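Local atomic coordinates of Crov588 (Cafeteriavirus, PDB entry 6NYR), a protein that is of unknown function but folds into a nearly closed ring of leucine-rich repeats of the FNIP family, a scaffold often used for binding other proteins. Residues 401-406 / 423-428; 361-366 / 380-385; 386-391 / 408-413. One frame throughout, in Å; residues are numbered along the deposited sequence.

Interaction 1 of 3, residues 401-406 / 423-428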
loop_
_atom_site.group_PDB
_atom_site.type_symbol
_atom_site.label_atom_id
_atom_site.label_comp_id
_atom_site.label_asym_id
_atom_site.label_seq_id
_atom_site.Cartn_x
_atom_site.Cartn_y
_atom_site.Cartn_z
ATOM N N LYS A 401 26.317 23.792 16.160
ATOM C CA LYS A 401 26.825 22.441 16.376
ATOM C C LYS A 401 25.771 21.493 16.928
ATOM O O LYS A 401 26.099 20.579 17.702
ATOM C CB LYS A 401 28.041 22.481 17.303
ATOM C CG LYS A 401 29.382 22.606 16.572
ATOM C CD LYS A 401 29.565 23.995 15.968
ATOM C CE LYS A 401 30.172 23.922 14.572
ATOM N NZ LYS A 401 31.656 23.823 14.557
ATOM N N VAL A 402 24.517 21.657 16.521
ATOM C CA VAL A 402 23.436 20.830 17.046
ATOM C C VAL A 402 23.236 19.578 16.203
ATOM O O VAL A 402 23.210 18.462 16.729
ATOM C CB VAL A 402 22.138 21.663 17.136
ATOM C CG1 VAL A 402 20.993 20.806 17.649
ATOM C CG2 VAL A 402 22.354 22.888 18.006
ATOM N N LEU A 403 23.079 19.735 14.894
ATOM C CA LEU A 403 22.848 18.587 14.022
ATOM C C LEU A 403 24.162 17.856 13.763
ATOM O O LEU A 403 25.176 18.499 13.468
ATOM C CB LEU A 403 22.226 19.040 12.707
ATOM C CG LEU A 403 20.869 19.736 12.858
ATOM C CD1 LEU A 403 20.410 20.341 11.537
ATOM C CD2 LEU A 403 19.819 18.770 13.398
ATOM N N PRO A 404 24.188 16.531 13.884
ATOM C CA PRO A 404 25.446 15.795 13.685
ATOM C C PRO A 404 25.873 15.755 12.225
ATOM O O PRO A 404 25.049 15.797 11.307
ATOM C CB PRO A 404 25.123 14.389 14.209
ATOM C CG PRO A 404 23.643 14.248 13.990
ATOM C CD PRO A 404 23.055 15.632 14.196
ATOM N N ASN A 405 27.191 15.660 12.021
ATOM C CA ASN A 405 27.733 15.543 10.677
ATOM C C ASN A 405 27.228 14.311 9.943
ATOM O O ASN A 405 27.226 14.312 8.708
ATOM C CB ASN A 405 29.267 15.496 10.715
ATOM C CG ASN A 405 29.883 16.766 11.281
ATOM O OD1 ASN A 405 29.373 17.869 11.066
ATOM N ND2 ASN A 405 30.985 16.617 12.007
ATOM N N SER A 406 26.789 13.279 10.657
ATOM C CA SER A 406 26.364 12.053 10.002
ATOM C C SER A 406 24.974 12.151 9.389
ATOM O O SER A 406 24.574 11.235 8.662
ATOM C CB SER A 406 26.391 10.891 11.000
ATOM O OG SER A 406 25.629 11.197 12.160
ATOM N N ASN A 423 26.378 26.918 8.637
ATOM C CA ASN A 423 26.902 25.928 9.579
ATOM C C ASN A 423 25.868 25.449 10.595
ATOM O O ASN A 423 26.211 25.094 11.727
ATOM C CB ASN A 423 28.132 26.467 10.319
ATOM C CG ASN A 423 29.352 26.569 9.430
ATOM O OD1 ASN A 423 29.649 27.626 8.874
ATOM N ND2 ASN A 423 30.063 25.462 9.283
ATOM N N VAL A 424 24.604 25.412 10.202
ATOM C CA VAL A 424 23.589 24.677 10.941
ATOM C C VAL A 424 23.366 23.307 10.311
ATOM O O VAL A 424 23.423 22.277 10.984
ATOM C CB VAL A 424 22.267 25.471 11.032
ATOM C CG1 VAL A 424 21.243 24.676 11.853
ATOM C CG2 VAL A 424 22.502 26.828 11.656
ATOM N N LEU A 425 23.114 23.288 9.002
ATOM C CA LEU A 425 22.870 22.046 8.281
ATOM C C LEU A 425 24.200 21.374 7.966
ATOM O O LEU A 425 25.090 22.012 7.391
ATOM C CB LEU A 425 22.098 22.327 7.001
ATOM C CG LEU A 425 20.763 23.044 7.207
ATOM C CD1 LEU A 425 20.211 23.525 5.870
ATOM C CD2 LEU A 425 19.761 22.153 7.918
ATOM N N PRO A 426 24.365 20.097 8.305
ATOM C CA PRO A 426 25.677 19.460 8.141
ATOM C C PRO A 426 26.008 19.173 6.687
ATOM O O PRO A 426 25.139 18.807 5.893
ATOM C CB PRO A 426 25.544 18.157 8.942
ATOM C CG PRO A 426 24.075 17.840 8.867
ATOM C CD PRO A 426 23.364 19.177 8.885
ATOM N N ASN A 427 27.280 19.371 6.340
ATOM C CA ASN A 427 27.800 18.844 5.086
ATOM C C ASN A 427 27.643 17.330 5.093
ATOM O O ASN A 427 28.119 16.652 6.010
ATOM C CB ASN A 427 29.265 19.227 4.901
ATOM C CG ASN A 427 29.442 20.696 4.586
ATOM O OD1 ASN A 427 28.813 21.228 3.667
ATOM N ND2 ASN A 427 30.306 21.362 5.343
ATOM N N GLY A 428 26.956 16.804 4.085
ATOM C CA GLY A 428 26.554 15.411 4.047
ATOM C C GLY A 428 25.058 15.201 3.989
ATOM O O GLY A 428 24.609 14.110 3.609
#

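Interaction 2 of 3, residues 361-366 / 380-385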
loop_
_atom_site.group_PDB
_atom_site.type_symbol
_atom_site.label_atom_id
_atom_site.label_comp_id
_atom_site.label_asym_id
_atom_site.label_seq_id
_atom_site.Cartn_x
_atom_site.Cartn_y
_atom_site.Cartn_z
ATOM N N ASN A 361 24.883 6.359 21.395
ATOM C CA ASN A 361 25.725 6.624 20.236
ATOM C C ASN A 361 25.517 5.617 19.114
ATOM O O ASN A 361 26.217 5.693 18.099
ATOM C CB ASN A 361 27.202 6.645 20.645
ATOM C CG ASN A 361 27.647 8.006 21.144
ATOM O OD1 ASN A 361 27.329 9.036 20.545
ATOM N ND2 ASN A 361 28.393 8.018 22.245
ATOM N N SER A 362 24.576 4.690 19.264
ATOM C CA SER A 362 24.207 3.785 18.187
ATOM C C SER A 362 22.985 4.266 17.417
ATOM O O SER A 362 22.651 3.673 16.386
ATOM C CB SER A 362 23.936 2.380 18.744
ATOM O OG SER A 362 23.021 2.420 19.830
ATOM N N LEU A 363 22.330 5.334 17.874
ATOM C CA LEU A 363 21.061 5.754 17.291
ATOM C C LEU A 363 21.265 6.252 15.867
ATOM O O LEU A 363 22.046 7.180 15.628
ATOM C CB LEU A 363 20.426 6.844 18.151
ATOM C CG LEU A 363 18.906 6.982 18.044
ATOM C CD1 LEU A 363 18.222 5.787 18.709
ATOM C CD2 LEU A 363 18.435 8.296 18.649
ATOM N N THR A 364 20.536 5.654 14.927
ATOM C CA THR A 364 20.542 6.088 13.536
ATOM C C THR A 364 19.252 6.768 13.110
ATOM O O THR A 364 19.279 7.592 12.196
ATOM C CB THR A 364 20.797 4.892 12.604
ATOM O OG1 THR A 364 19.751 3.921 12.751
ATOM C CG2 THR A 364 22.142 4.243 12.919
ATOM N N HIS A 365 18.135 6.455 13.761
ATOM C CA HIS A 365 16.820 6.939 13.356
ATOM C C HIS A 365 16.094 7.477 14.579
ATOM O O HIS A 365 15.853 6.736 15.538
ATOM C CB HIS A 365 16.007 5.823 12.693
ATOM C CG HIS A 365 16.553 5.387 11.369
ATOM N ND1 HIS A 365 17.679 4.601 11.249
ATOM C CD2 HIS A 365 16.127 5.628 10.107
ATOM C CE1 HIS A 365 17.925 4.380 9.970
ATOM N NE2 HIS A 365 16.998 4.992 9.256
ATOM N N LEU A 366 15.745 8.762 14.537
ATOM C CA LEU A 366 15.058 9.435 15.634
ATOM C C LEU A 366 13.836 10.141 15.075
ATOM O O LEU A 366 13.968 11.067 14.266
ATOM C CB LEU A 366 15.980 10.438 16.328
ATOM C CG LEU A 366 15.350 11.270 17.448
ATOM C CD1 LEU A 366 14.817 10.369 18.548
ATOM C CD2 LEU A 366 16.352 12.271 17.999
ATOM N N VAL A 380 23.785 16.686 22.066
ATOM C CA VAL A 380 22.565 15.983 22.442
ATOM C C VAL A 380 22.275 14.917 21.392
ATOM O O VAL A 380 22.152 13.730 21.715
ATOM C CB VAL A 380 21.378 16.953 22.593
ATOM C CG1 VAL A 380 20.081 16.171 22.737
ATOM C CG2 VAL A 380 21.603 17.882 23.776
ATOM N N LEU A 381 22.147 15.336 20.138
ATOM C CA LEU A 381 21.952 14.388 19.047
ATOM C C LEU A 381 23.253 13.623 18.826
ATOM O O LEU A 381 24.318 14.242 18.702
ATOM C CB LEU A 381 21.513 15.117 17.780
ATOM C CG LEU A 381 20.189 15.880 17.887
ATOM C CD1 LEU A 381 19.920 16.730 16.665
ATOM C CD2 LEU A 381 19.047 14.887 18.097
ATOM N N PRO A 382 23.211 12.296 18.766
ATOM C CA PRO A 382 24.448 11.518 18.671
ATOM C C PRO A 382 25.035 11.572 17.269
ATOM O O PRO A 382 24.371 11.929 16.294
ATOM C CB PRO A 382 24.015 10.096 19.038
ATOM C CG PRO A 382 22.546 10.043 18.721
ATOM C CD PRO A 382 22.007 11.459 18.615
ATOM N N ASN A 383 26.317 11.225 17.190
ATOM C CA ASN A 383 27.061 11.329 15.940
ATOM C C ASN A 383 26.825 10.159 14.996
ATOM O O ASN A 383 27.433 10.125 13.921
ATOM C CB ASN A 383 28.555 11.456 16.243
ATOM C CG ASN A 383 28.949 12.865 16.612
ATOM O OD1 ASN A 383 29.424 13.124 17.719
ATOM N ND2 ASN A 383 28.756 13.792 15.683
ATOM N N SER A 384 25.967 9.211 15.362
ATOM C CA SER A 384 25.557 8.136 14.474
ATOM C C SER A 384 24.258 8.428 13.734
ATOM O O SER A 384 23.882 7.655 12.848
ATOM C CB SER A 384 25.386 6.843 15.279
ATOM O OG SER A 384 24.652 7.097 16.468
ATOM N N LEU A 385 23.571 9.514 14.070
ATOM C CA LEU A 385 22.224 9.738 13.562
ATOM C C LEU A 385 22.260 10.095 12.082
ATOM O O LEU A 385 22.971 11.017 11.668
ATOM C CB LEU A 385 21.555 10.848 14.371
ATOM C CG LEU A 385 20.031 10.884 14.445
ATOM C CD1 LEU A 385 19.517 9.778 15.360
ATOM C CD2 LEU A 385 19.558 12.246 14.928
#

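Interaction 3 of 3, residues 386-391 / 408-413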
loop_
_atom_site.group_PDB
_atom_site.type_symbol
_atom_site.label_atom_id
_atom_site.label_comp_id
_atom_site.label_asym_id
_atom_site.label_seq_id
_atom_site.Cartn_x
_atom_site.Cartn_y
_atom_site.Cartn_z
ATOM N N VAL A 386 21.490 9.359 11.283
ATOM C CA VAL A 386 21.366 9.644 9.862
ATOM C C VAL A 386 19.992 10.202 9.503
ATOM O O VAL A 386 19.879 10.922 8.499
ATOM C CB VAL A 386 21.665 8.393 9.006
ATOM C CG1 VAL A 386 22.993 7.766 9.408
ATOM C CG2 VAL A 386 20.535 7.380 9.117
ATOM N N HIS A 387 18.960 9.918 10.297
ATOM C CA HIS A 387 17.574 10.184 9.937
ATOM C C HIS A 387 16.897 10.858 11.120
ATOM O O HIS A 387 16.791 10.263 12.197
ATOM C CB HIS A 387 16.854 8.882 9.570
ATOM C CG HIS A 387 15.488 9.084 8.996
ATOM N ND1 HIS A 387 14.413 9.485 9.759
ATOM C CD2 HIS A 387 15.016 8.915 7.738
ATOM C CE1 HIS A 387 13.340 9.571 8.993
ATOM N NE2 HIS A 387 13.679 9.230 7.763
ATOM N N LEU A 388 16.446 12.094 10.923
ATOM C CA LEU A 388 15.832 12.886 11.984
ATOM C C LEU A 388 14.534 13.484 11.465
ATOM O O LEU A 388 14.540 14.228 10.478
ATOM C CB LEU A 388 16.777 13.985 12.474
ATOM C CG LEU A 388 16.193 14.940 13.515
ATOM C CD1 LEU A 388 15.766 14.191 14.758
ATOM C CD2 LEU A 388 17.212 16.016 13.856
ATOM N N SER A 389 13.426 13.154 12.128
ATOM C CA SER A 389 12.098 13.632 11.762
ATOM C C SER A 389 11.469 14.333 12.957
ATOM O O SER A 389 11.343 13.740 14.032
ATOM C CB SER A 389 11.225 12.465 11.290
ATOM O OG SER A 389 9.950 12.910 10.866
ATOM N N PHE A 390 11.068 15.585 12.762
ATOM C CA PHE A 390 10.350 16.348 13.772
ATOM C C PHE A 390 8.846 16.315 13.509
ATOM O O PHE A 390 8.396 16.164 12.371
ATOM C CB PHE A 390 10.826 17.806 13.810
ATOM C CG PHE A 390 12.207 17.988 14.375
ATOM C CD1 PHE A 390 12.414 17.994 15.744
ATOM C CD2 PHE A 390 13.293 18.171 13.538
ATOM C CE1 PHE A 390 13.679 18.166 16.270
ATOM C CE2 PHE A 390 14.564 18.346 14.054
ATOM C CZ PHE A 390 14.759 18.341 15.425
ATOM N N GLY A 391 8.073 16.452 14.589
ATOM C CA GLY A 391 6.625 16.472 14.522
ATOM C C GLY A 391 6.057 17.862 14.287
ATOM O O GLY A 391 6.764 18.810 13.940
ATOM N N THR A 408 21.939 12.504 7.118
ATOM C CA THR A 408 21.637 12.550 5.696
ATOM C C THR A 408 20.196 12.946 5.396
ATOM O O THR A 408 19.919 13.412 4.285
ATOM C CB THR A 408 21.901 11.183 5.044
ATOM O OG1 THR A 408 21.056 10.191 5.645
ATOM C CG2 THR A 408 23.358 10.777 5.203
ATOM N N TYR A 409 19.284 12.791 6.354
ATOM C CA TYR A 409 17.861 13.019 6.128
ATOM C C TYR A 409 17.305 13.866 7.263
ATOM O O TYR A 409 17.284 13.425 8.417
ATOM C CB TYR A 409 17.103 11.685 6.041
ATOM C CG TYR A 409 15.615 11.821 5.817
ATOM C CD1 TYR A 409 14.759 12.138 6.866
ATOM C CD2 TYR A 409 15.059 11.613 4.561
ATOM C CE1 TYR A 409 13.400 12.265 6.669
ATOM C CE2 TYR A 409 13.695 11.732 4.355
ATOM C CZ TYR A 409 12.873 12.058 5.413
ATOM O OH TYR A 409 11.516 12.182 5.220
ATOM N N LEU A 410 16.837 15.065 6.937
ATOM C CA LEU A 410 16.207 15.947 7.908
ATOM C C LEU A 410 14.821 16.326 7.404
ATOM O O LEU A 410 14.681 16.867 6.301
ATOM C CB LEU A 410 17.050 17.197 8.157
ATOM C CG LEU A 410 16.413 18.172 9.147
ATOM C CD1 LEU A 410 16.123 17.460 10.465
ATOM C CD2 LEU A 410 17.306 19.375 9.378
ATOM N N GLU A 411 13.806 16.032 8.208
ATOM C CA GLU A 411 12.428 16.418 7.937
ATOM C C GLU A 411 11.951 17.328 9.061
ATOM O O GLU A 411 11.901 16.907 10.222
ATOM C CB GLU A 411 11.537 15.179 7.818
ATOM C CG GLU A 411 10.048 15.461 7.746
ATOM C CD GLU A 411 9.229 14.192 7.579
ATOM O OE1 GLU A 411 9.811 13.088 7.675
ATOM O OE2 GLU A 411 8.009 14.297 7.345
ATOM N N LEU A 412 11.612 18.567 8.719
ATOM C CA LEU A 412 11.042 19.510 9.666
ATOM C C LEU A 412 9.518 19.498 9.540
ATOM O O LEU A 412 8.962 19.308 8.456
ATOM C CB LEU A 412 11.553 20.933 9.443
ATOM C CG LEU A 412 12.956 21.383 9.832
ATOM C CD1 LEU A 412 13.336 20.839 11.216
ATOM C CD2 LEU A 412 14.006 21.014 8.801
ATOM N N GLY A 413 8.843 19.708 10.670
ATOM C CA GLY A 413 7.414 19.489 10.773
ATOM C C GLY A 413 6.574 20.724 10.495
ATOM O O GLY A 413 7.065 21.782 10.100
#

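Interaction 1 of 3, residues 401-406 / 423-428
L403 and P426, with N405 at the outer edge, make most of this contact between two loop turns lying one above the other. The 22-residue repeat puts L403 over L425, P404 over P426 and N405 over N427, but the touching is staggered: L403 meets V424, L425 and P426, and N405 meets P426 and N427. L403 reaches down with the CD1 branch, which rests on the carbonyl oxygen V424 O at 3.6 Å and comes within 4.1 Å of L425 CD2. The two leucines lie side by side and point the same way, because in both CG stands anti to the carbonyl carbon (chi1 -61° in L403 and -57° in L425). Closer to the backbone, L403 CB sits 4.0 Å from P426 CD, so one leucine spans from a proline ring to the next leucine. P426 turns its ring toward the other turn and pushes its CG up to P404 O at 3.3 Å; its CB lies 3.8 Å from N405 CA. N405, exposed to solvent, sends its CB away from 423-428 and touches mainly through backbone, OD1 only grazing P426 CB. The two turns are therefore joined by van der Waals packing, the P426 ring against the backbone of P404 and N405. Polar groups look elsewhere: S406 OG lies within hydrogen-bonding distance of N383 O and L385 O in the preceding turn, and G428 N bonds to S450 OG in the next. Both segments belong to the outer part of the solenoid coil, one between strands 387-389 and 409-411, the other between 409-411 and 431-433. L403 and L425 point inward from there, and both touch L410 of strand 409-411, which ties these loops to the strands lining the inside of the ring.

Interaction 2 of 3, residues 361-366 / 380-385
S384 OG sits between two carbonyl oxygens of the facing turn, 2.7 Å from both N361 O and L363 O. Its single proton can serve either. A chi1 of 46° sets the hydroxyl between its own backbone N and carbonyl carbon, on the side facing 361-366. Next to it, L385 CA approaches L363 O at 3.3 Å in a CA-H...O contact, while L363 and L385 run side by side with CD2 and CD1 3.8 Å apart. L385 CD1 also packs on L366 CB at 3.7 Å. Deeper in, L366 and L381 cross at about a right angle, their CD2 methyls touching. At the exposed N361, OD1 passes P382 CB; the buried P382 leans its CG on L363 CB. A type I turn from P382 to L385 presents the serine, closed by a weak bond from L385 N to P382 O. The hydroxyl link recurs along the coil: S362 OG meets N339 O and L341 O, and S406 OG meets N383 O and L385 O. The contact thus runs from the outer loops to strand 365-367, whose neighbours are strands 343-345 and 387-389; L366 touches L344 and L388 there.

Interaction 3 of 3, residues 386-391 / 408-413
V386 O is gripped by two backbone N-H groups, T408 N and Y409 N, both at 2.9 Å. Y409 N approaches nearly in line with the C=O bond, whereas T408 N comes in at a slant, somewhat tilted from the carbonyl plane; T408 OG1 also lies near the same oxygen, but its proton has another acceptor available. From this start the two strands run parallel in exact 22-residue register, H387 beside Y409, L388 beside L410 and S389 beside E411. L388 N to Y409 O, E411 N to L388 O and F390 N to E411 O, each at 3.0 Å, complete the ladder. On one face the H387 and Y409 rings form an offset stack, their planes 6° apart and their centroids separated by 4.0 Å. Both rings leave the sheet alike, CG anti to the backbone N (chi1 -171° in H387 and 180° in Y409), which lays H387 NE2 over the rim of the tyrosine. Y409 OH donates to E411 OE1 at 3.1 Å, meeting it from above the carboxylate plane, and S389 OG adds a weak link to the same oxygen. The opposite face is apolar. L388 and L410 lie side by side, joined through CD2 and CD1, and F390 CD2 packs 3.5 Å from L412 CD1. At the far end G413 CA, bearing no side chain, comes to 3.3 Å from G391 O. F390 also stacks on F394, and Y409 touches H431 of the next strand. The chemistry therefore separates: imidazole, phenol, hydroxyl and carboxylate groups line the inner wall of the ring, while leucine and phenylalanine fill the coil. With H387 NE2 5.5 Å from E411 OE1, the carboxylate would at most modestly favour a charged imidazole.

In the fold
The three contacts come from consecutive coils of the solenoid, their centres about 12 Å apart in every pairing. Interaction 2 closes before either of the others opens, whereas the segments of interactions 1 and 3 alternate along the chain. Interaction 3 joins neighbouring strands on the inner circumference, about 23 Å from the chain's centre; interaction 1 joins the outer loops, about 34 Å out; interaction 2, at about 29 Å, links outer turn to inner strand. Strands 365-367, 387-389 and 409-411 follow one another side by side. Because each coil repeats the last with its inner strands closer together than its outer loops, the stack curves, consistent with the nearly closed ring.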